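Local coordinates for guanine nucleotide exchange protein (Legionella pneumophila, PDB 1XSZ) that probably acts as a guanine nucleotide exchange factor for ADP-ribosylation factor GTPases, its Sec7 domain carrying a C-terminal cap over the active site, at residues I15-N19 with N54-V60; K21-I26 with Y328-V332. All coordinates share one frame; numbering follows the deposited sequence.

Contact 1. Residues I15-N19 with N54-V60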
ATOM      1  N   ILE A  15      14.896  -0.129 -18.659  1.00 19.93           N
ATOM      2  CA  ILE A  15      15.327  -0.418 -17.298  1.00 20.22           C
ATOM      3  C   ILE A  15      15.979   0.805 -16.657  1.00 21.32           C
ATOM      4  O   ILE A  15      15.620   1.202 -15.547  1.00 20.03           O
ATOM      5  CB  ILE A  15      16.321  -1.603 -17.277  1.00 21.08           C
ATOM      6  CG1 ILE A  15      15.577  -2.897 -17.613  1.00 21.06           C
ATOM      7  CG2 ILE A  15      16.988  -1.711 -15.916  1.00 22.12           C
ATOM      8  CD1 ILE A  15      16.485  -4.079 -17.872  1.00 23.34           C
ATOM      9  N   GLU A  16      16.930   1.407 -17.364  1.00 22.55           N
ATOM     10  CA  GLU A  16      17.623   2.584 -16.856  1.00 23.85           C
ATOM     11  C   GLU A  16      16.646   3.713 -16.541  1.00 22.53           C
ATOM     12  O   GLU A  16      16.734   4.348 -15.490  1.00 22.93           O
ATOM     13  CB  GLU A  16      18.654   3.067 -17.877  1.00 25.99           C
ATOM     14  CG  GLU A  16      19.336   4.373 -17.503  1.00 31.31           C
ATOM     15  CD  GLU A  16      20.349   4.816 -18.537  1.00 34.13           C
ATOM     16  OE1 GLU A  16      19.981   4.919 -19.728  1.00 36.44           O
ATOM     17  OE2 GLU A  16      21.513   5.067 -18.161  1.00 37.04           O
ATOM     18  N   ALA A  17      15.709   3.956 -17.450  1.00 21.75           N
ATOM     19  CA  ALA A  17      14.730   5.015 -17.254  1.00 20.72           C
ATOM     20  C   ALA A  17      13.806   4.713 -16.078  1.00 20.82           C
ATOM     21  O   ALA A  17      13.534   5.586 -15.251  1.00 21.03           O
ATOM     22  CB  ALA A  17      13.912   5.210 -18.521  1.00 21.07           C
ATOM     23  N   PHE A  18      13.328   3.473 -16.004  1.00 20.10           N
ATOM     24  CA  PHE A  18      12.418   3.073 -14.935  1.00 19.00           C
ATOM     25  C   PHE A  18      13.021   3.224 -13.544  1.00 18.52           C
ATOM     26  O   PHE A  18      12.411   3.821 -12.656  1.00 18.43           O
ATOM     27  CB  PHE A  18      11.974   1.619 -15.117  1.00 18.27           C
ATOM     28  CG  PHE A  18      10.955   1.170 -14.106  1.00 16.47           C
ATOM     29  CD1 PHE A  18       9.600   1.412 -14.308  1.00 16.33           C
ATOM     30  CD2 PHE A  18      11.355   0.549 -12.925  1.00 17.67           C
ATOM     31  CE1 PHE A  18       8.657   1.048 -13.353  1.00 16.39           C
ATOM     32  CE2 PHE A  18      10.419   0.181 -11.961  1.00 16.90           C
ATOM     33  CZ  PHE A  18       9.070   0.431 -12.173  1.00 15.87           C
ATOM     34  N   ASN A  19      14.216   2.682 -13.347  1.00 18.50           N
ATOM     35  CA  ASN A  19      14.841   2.759 -12.033  1.00 18.86           C
ATOM     36  C   ASN A  19      15.125   4.187 -11.575  1.00 20.89           C
ATOM     37  O   ASN A  19      15.019   4.491 -10.385  1.00 20.85           O
ATOM     38  CB  ASN A  19      16.116   1.913 -11.999  1.00 19.64           C
ATOM     39  CG  ASN A  19      15.826   0.427 -12.146  1.00 19.98           C
ATOM     40  OD1 ASN A  19      14.706  -0.024 -11.896  1.00 19.84           O
ATOM     41  ND2 ASN A  19      16.834  -0.343 -12.533  1.00 20.11           N
ATOM     42  N   ASN A  54      16.349  -6.979 -12.682  1.00 21.41           N
ATOM     43  CA  ASN A  54      17.002  -5.730 -13.061  1.00 21.31           C
ATOM     44  C   ASN A  54      16.255  -4.460 -12.681  1.00 20.65           C
ATOM     45  O   ASN A  54      16.786  -3.360 -12.825  1.00 20.83           O
ATOM     46  CB  ASN A  54      17.230  -5.725 -14.572  1.00 21.52           C
ATOM     47  CG  ASN A  54      18.013  -6.929 -15.044  1.00 24.73           C
ATOM     48  OD1 ASN A  54      17.632  -7.595 -16.010  1.00 26.13           O
ATOM     49  ND2 ASN A  54      19.116  -7.214 -14.367  1.00 23.94           N
ATOM     50  N   LEU A  55      15.029  -4.608 -12.196  1.00 20.04           N
ATOM     51  CA  LEU A  55      14.207  -3.458 -11.838  1.00 18.84           C
ATOM     52  C   LEU A  55      14.105  -3.205 -10.340  1.00 17.64           C
ATOM     53  O   LEU A  55      14.313  -4.103  -9.530  1.00 18.50           O
ATOM     54  CB  LEU A  55      12.791  -3.649 -12.386  1.00 18.42           C
ATOM     55  CG  LEU A  55      12.608  -3.762 -13.901  1.00 17.60           C
ATOM     56  CD1 LEU A  55      11.230  -4.331 -14.191  1.00 19.00           C
ATOM     57  CD2 LEU A  55      12.783  -2.402 -14.557  1.00 19.39           C
ATOM     58  N   ASP A  56      13.784  -1.962  -9.994  1.00 16.70           N
ATOM     59  CA  ASP A  56      13.578  -1.554  -8.611  1.00 16.33           C
ATOM     60  C   ASP A  56      12.224  -2.178  -8.271  1.00 15.27           C
ATOM     61  O   ASP A  56      11.176  -1.673  -8.685  1.00 15.78           O
ATOM     62  CB  ASP A  56      13.509  -0.023  -8.542  1.00 16.59           C
ATOM     63  CG  ASP A  56      13.081   0.499  -7.181  1.00 16.89           C
ATOM     64  OD1 ASP A  56      13.162   1.729  -6.981  1.00 20.36           O
ATOM     65  OD2 ASP A  56      12.662  -0.298  -6.318  1.00 18.44           O
ATOM     66  N   LEU A  57      12.252  -3.277  -7.524  1.00 15.35           N
ATOM     67  CA  LEU A  57      11.019  -3.972  -7.195  1.00 15.74           C
ATOM     68  C   LEU A  57      10.113  -3.228  -6.231  1.00 15.25           C
ATOM     69  O   LEU A  57       8.918  -3.502  -6.175  1.00 14.49           O
ATOM     70  CB  LEU A  57      11.329  -5.380  -6.682  1.00 16.06           C
ATOM     71  CG  LEU A  57      11.983  -6.275  -7.744  1.00 17.50           C
ATOM     72  CD1 LEU A  57      12.203  -7.670  -7.176  1.00 20.17           C
ATOM     73  CD2 LEU A  57      11.102  -6.331  -8.991  1.00 19.67           C
ATOM     74  N   GLU A  58      10.664  -2.298  -5.460  1.00 15.04           N
ATOM     75  CA  GLU A  58       9.816  -1.526  -4.565  1.00 14.81           C
ATOM     76  C   GLU A  58       8.935  -0.666  -5.465  1.00 14.28           C
ATOM     77  O   GLU A  58       7.731  -0.542  -5.240  1.00 14.38           O
ATOM     78  CB  GLU A  58      10.652  -0.648  -3.625  1.00 16.15           C
ATOM     79  CG  GLU A  58      11.633  -1.442  -2.774  1.00 17.60           C
ATOM     80  CD  GLU A  58      12.054  -0.709  -1.514  1.00 18.90           C
ATOM     81  OE1 GLU A  58      12.049   0.540  -1.518  1.00 22.92           O
ATOM     82  OE2 GLU A  58      12.402  -1.384  -0.525  1.00 23.66           O
ATOM     83  N   ALA A  59       9.542  -0.094  -6.504  1.00 15.57           N
ATOM     84  CA  ALA A  59       8.822   0.744  -7.457  1.00 14.87           C
ATOM     85  C   ALA A  59       7.830  -0.076  -8.280  1.00 14.64           C
ATOM     86  O   ALA A  59       6.747   0.403  -8.599  1.00 14.33           O
ATOM     87  CB  ALA A  59       9.808   1.458  -8.382  1.00 16.02           C
ATOM     88  N   VAL A  60       8.203  -1.304  -8.625  1.00 13.69           N
ATOM     89  CA  VAL A  60       7.307  -2.171  -9.385  1.00 14.57           C
ATOM     90  C   VAL A  60       6.078  -2.475  -8.526  1.00 14.12           C
ATOM     91  O   VAL A  60       4.935  -2.380  -8.983  1.00 13.80           O
ATOM     92  CB  VAL A  60       8.007  -3.494  -9.762  1.00 14.28           C
ATOM     93  CG1 VAL A  60       6.994  -4.490 -10.305  1.00 14.75           C
ATOM     94  CG2 VAL A  60       9.070  -3.227 -10.814  1.00 15.47           C
TER
HETATM   95  O   HOH W   1      12.700   3.677  -8.876  1.00 24.39           O
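The carboxamide of Asn19 reads the backbone of the turn before helix 57-64 with both of its ends. Its ND2 donates to Asn54 O at 3.0 Å, a nearly straight bond (170° at the hydrogen) that lies in the amide plane of Asn19 and in the carbonyl plane of Asn54. Its OD1 accepts from Asp56 N at 2.9 Å, but here the N-H comes in from above the carbonyl plane, and the bond is more bent. Because CG stands anti to the carbonyl carbon and beside the backbone N (chi1 -66°), the amide reaches across to the turn although its CB does not face it. Two bonds from opposite ends of the amide fix its rotation.

Beneath this polar bridge lies an apolar layer. The Phe18 ring lies against the loop and the first turn of the helix: CD2 meets Leu55 CD2 at 3.7 Å, while CE2 touches Ala59 CB and Val60 CG2, and the carbonyl oxygen of Asp56 lies at the ring edge. One turn earlier, Ile15 lays CG2 against Asn54 O and CD1 against Asn54 CB, 3.8 Å away.

Both segments belong to the Sec7 domain, an all-helical fold, and the contact packs helix 11-20 against the start of helix 57-64. Asp56 is the N-cap of the latter: its OD2 takes Ala59 N at 3.1 Å, from above the carboxylate plane, and Glu58 N more weakly. The other oxygen, OD1, receives a water that also donates to Asn19 O, giving the two segments a third, indirect polar tie. Farther out, Phe47 and Phe48 of helix 40-50 pack on Leu55, and Ile26 of helix 22-35 backs the Phe18 ring.

Contact 2. Residues K21-I26 with Y328-V332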
ATOM      1  N   LYS A  21      13.417   6.941 -12.653  1.00 21.16           N
ATOM      2  CA  LYS A  21      12.100   7.534 -12.453  1.00 20.73           C
ATOM      3  C   LYS A  21      11.096   6.619 -13.135  1.00 20.01           C
ATOM      4  O   LYS A  21      10.932   6.654 -14.355  1.00 19.49           O
ATOM      5  CB  LYS A  21      12.031   8.936 -13.063  1.00 22.38           C
ATOM      6  CG  LYS A  21      10.718   9.651 -12.770  1.00 25.44           C
ATOM      7  CD  LYS A  21      10.685  11.040 -13.385  1.00 27.84           C
ATOM      8  CE  LYS A  21       9.361  11.736 -13.103  1.00 31.28           C
ATOM      9  NZ  LYS A  21       9.117  11.908 -11.643  1.00 32.82           N
ATOM     10  N   PRO A  22      10.415   5.775 -12.349  1.00 18.97           N
ATOM     11  CA  PRO A  22       9.422   4.830 -12.865  1.00 18.75           C
ATOM     12  C   PRO A  22       8.524   5.368 -13.975  1.00 19.48           C
ATOM     13  O   PRO A  22       8.338   4.705 -14.996  1.00 17.90           O
ATOM     14  CB  PRO A  22       8.647   4.444 -11.612  1.00 19.00           C
ATOM     15  CG  PRO A  22       9.739   4.395 -10.584  1.00 18.89           C
ATOM     16  CD  PRO A  22      10.518   5.675 -10.881  1.00 18.46           C
ATOM     17  N   LYS A  23       7.976   6.565 -13.785  1.00 19.68           N
ATOM     18  CA  LYS A  23       7.095   7.151 -14.791  1.00 20.16           C
ATOM     19  C   LYS A  23       7.749   7.245 -16.168  1.00 19.14           C
ATOM     20  O   LYS A  23       7.085   7.048 -17.187  1.00 20.10           O
ATOM     21  CB  LYS A  23       6.619   8.542 -14.358  1.00 20.99           C
ATOM     22  CG  LYS A  23       5.687   9.197 -15.376  1.00 22.89           C
ATOM     23  CD  LYS A  23       5.263  10.606 -14.975  1.00 25.25           C
ATOM     24  CE  LYS A  23       4.356  10.612 -13.757  1.00 25.90           C
ATOM     25  NZ  LYS A  23       3.869  11.995 -13.468  1.00 26.97           N
ATOM     26  N   ASN A  24       9.043   7.545 -16.212  1.00 19.96           N
ATOM     27  CA  ASN A  24       9.725   7.648 -17.496  1.00 20.28           C
ATOM     28  C   ASN A  24       9.877   6.284 -18.154  1.00 19.67           C
ATOM     29  O   ASN A  24       9.793   6.169 -19.377  1.00 20.38           O
ATOM     30  CB  ASN A  24      11.096   8.309 -17.341  1.00 21.68           C
ATOM     31  CG  ASN A  24      10.994   9.781 -17.004  1.00 24.46           C
ATOM     32  OD1 ASN A  24      10.045  10.454 -17.403  1.00 26.08           O
ATOM     33  ND2 ASN A  24      11.981  10.294 -16.279  1.00 27.29           N
ATOM     34  N   GLY A  25      10.100   5.253 -17.344  1.00 19.20           N
ATOM     35  CA  GLY A  25      10.235   3.911 -17.883  1.00 18.80           C
ATOM     36  C   GLY A  25       8.904   3.435 -18.443  1.00 19.14           C
ATOM     37  O   GLY A  25       8.839   2.853 -19.531  1.00 18.94           O
ATOM     38  N   ILE A  26       7.835   3.684 -17.695  1.00 18.25           N
ATOM     39  CA  ILE A  26       6.495   3.297 -18.119  1.00 19.02           C
ATOM     40  C   ILE A  26       6.147   4.019 -19.419  1.00 19.81           C
ATOM     41  O   ILE A  26       5.636   3.410 -20.361  1.00 18.94           O
ATOM     42  CB  ILE A  26       5.446   3.649 -17.031  1.00 18.31           C
ATOM     43  CG1 ILE A  26       5.691   2.798 -15.779  1.00 18.75           C
ATOM     44  CG2 ILE A  26       4.033   3.443 -17.567  1.00 19.20           C
ATOM     45  CD1 ILE A  26       5.512   1.301 -15.994  1.00 19.32           C
ATOM     46  N   TYR A 328       5.313   8.648  -7.537  1.00 17.01           N
ATOM     47  CA  TYR A 328       5.328   8.400  -8.972  1.00 16.91           C
ATOM     48  C   TYR A 328       5.461   9.706  -9.755  1.00 17.59           C
ATOM     49  O   TYR A 328       6.045   9.734 -10.836  1.00 19.43           O
ATOM     50  CB  TYR A 328       4.041   7.681  -9.382  1.00 16.68           C
ATOM     51  CG  TYR A 328       4.040   7.165 -10.803  1.00 17.42           C
ATOM     52  CD1 TYR A 328       4.877   6.116 -11.185  1.00 16.33           C
ATOM     53  CD2 TYR A 328       3.181   7.706 -11.760  1.00 17.94           C
ATOM     54  CE1 TYR A 328       4.857   5.611 -12.485  1.00 16.77           C
ATOM     55  CE2 TYR A 328       3.153   7.210 -13.068  1.00 18.90           C
ATOM     56  CZ  TYR A 328       3.992   6.162 -13.418  1.00 18.29           C
ATOM     57  OH  TYR A 328       3.961   5.638 -14.695  1.00 19.25           O
ATOM     58  N   ASP A 329       4.943  10.794  -9.193  1.00 19.42           N
ATOM     59  CA  ASP A 329       4.970  12.086  -9.872  1.00 20.73           C
ATOM     60  C   ASP A 329       6.051  13.068  -9.428  1.00 21.68           C
ATOM     61  O   ASP A 329       6.461  13.926 -10.209  1.00 24.11           O
ATOM     62  CB  ASP A 329       3.612  12.774  -9.718  1.00 23.72           C
ATOM     63  CG  ASP A 329       2.459  11.889 -10.132  1.00 26.01           C
ATOM     64  OD1 ASP A 329       2.401  11.512 -11.319  1.00 27.42           O
ATOM     65  OD2 ASP A 329       1.615  11.574  -9.268  1.00 30.02           O
ATOM     66  N   TYR A 330       6.512  12.952  -8.188  1.00 20.14           N
ATOM     67  CA  TYR A 330       7.506  13.894  -7.678  1.00 20.29           C
ATOM     68  C   TYR A 330       8.818  13.277  -7.216  1.00 19.66           C
ATOM     69  O   TYR A 330       8.825  12.288  -6.487  1.00 17.75           O
ATOM     70  CB  TYR A 330       6.901  14.687  -6.518  1.00 21.46           C
ATOM     71  CG  TYR A 330       5.557  15.296  -6.838  1.00 25.13           C
ATOM     72  CD1 TYR A 330       5.444  16.353  -7.739  1.00 27.70           C
ATOM     73  CD2 TYR A 330       4.393  14.797  -6.257  1.00 26.00           C
ATOM     74  CE1 TYR A 330       4.199  16.896  -8.054  1.00 27.56           C
ATOM     75  CE2 TYR A 330       3.149  15.331  -6.565  1.00 26.96           C
ATOM     76  CZ  TYR A 330       3.059  16.380  -7.464  1.00 28.03           C
ATOM     77  OH  TYR A 330       1.826  16.908  -7.773  1.00 28.46           O
ATOM     78  N   GLU A 331       9.926  13.891  -7.629  1.00 19.94           N
ATOM     79  CA  GLU A 331      11.255  13.429  -7.246  1.00 18.89           C
ATOM     80  C   GLU A 331      11.438  13.725  -5.762  1.00 17.06           C
ATOM     81  O   GLU A 331      10.851  14.671  -5.232  1.00 16.78           O
ATOM     82  CB  GLU A 331      12.325  14.157  -8.062  1.00 22.89           C
ATOM     83  CG  GLU A 331      12.025  14.210  -9.551  1.00 28.44           C
ATOM     84  CD  GLU A 331      13.144  14.843 -10.357  1.00 31.73           C
ATOM     85  OE1 GLU A 331      13.707  15.864  -9.905  1.00 34.15           O
ATOM     86  OE2 GLU A 331      13.455  14.322 -11.449  1.00 34.16           O
ATOM     87  N   VAL A 332      12.254  12.925  -5.090  1.00 15.54           N
ATOM     88  CA  VAL A 332      12.459  13.107  -3.660  1.00 14.87           C
ATOM     89  C   VAL A 332      13.009  14.499  -3.334  1.00 15.24           C
ATOM     90  O   VAL A 332      12.656  15.094  -2.313  1.00 15.42           O
ATOM     91  CB  VAL A 332      13.386  11.995  -3.084  1.00 14.13           C
ATOM     92  CG1 VAL A 332      14.832  12.215  -3.511  1.00 16.46           C
ATOM     93  CG2 VAL A 332      13.262  11.945  -1.569  1.00 15.07           C
TER
HETATM   94  O   HOH W   2       8.061   7.989 -11.298  1.00 21.59           O
HETATM   95  O   HOH W   3       6.067  13.695 -13.041  1.00 33.59           O
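Charge pairing across this contact comes from Lys23 and Asp329, whose salt bridge joins NZ to OD1 at 2.6 Å. OD1 accepts through its anti lone pair, the one turned away from the other carboxylate oxygen. The lysine is extended as far as CD, then turns about the CG-CD bond (chi3 -68°), which carries CE and NZ across to the aspartate.

Before that bend the same chain serves an aromatic partner. Lys23 CB sits over one face of the Tyr328 ring, offset toward the rim, in a CH-pi contact 3.9 Å from the centroid. Pro22 CB touches CE1 of the ring at 4.1 Å, and Ile26 packs around the phenol oxygen, its CB 3.4 Å from Tyr328 OH.

Two waters add further polar links. One molecule accepts from Lys23 N and donates to Tyr328 O at 2.7 Å; a second accepts from Lys23 NZ and donates to Asp329 O, so the ammonium has both a direct and a bridged hold on Asp329. Lys21 NZ lies 5.0 Å from Glu331 OE2, close enough for a modest electrostatic attraction, probably no more.

The first turn of helix 22-35, in the Sec7 domain, thus meets the capping-domain loop between strand 323-325 and helix 332-351, while Pro22 and Ile26 also pack on helix 57-64 and Ile26 on helix 40-50.

In the fold
Contacts 1 and 2 have centres about 10 Å apart and lie on the same side of the chain's centre. Of two helices consecutive in sequence, helix 11-20 gives a segment to contact 1, and helix 22-35, with the residue before it, gives one to contact 2. In chain order the segments run 15-19, 21-26, 54-60 and 328-332, so the contacts interleave. They also touch directly: Pro22 CG packs on Ala59 CB at 3.7 Å, and Phe18 and Ala17 lie against Gly25. The distinction is one of level: contact 1 is internal to the Sec7 domain, whereas contact 2 joins that domain to the capping domain. The junction between the domains is thus continuous with helical packing inside the Sec7 domain.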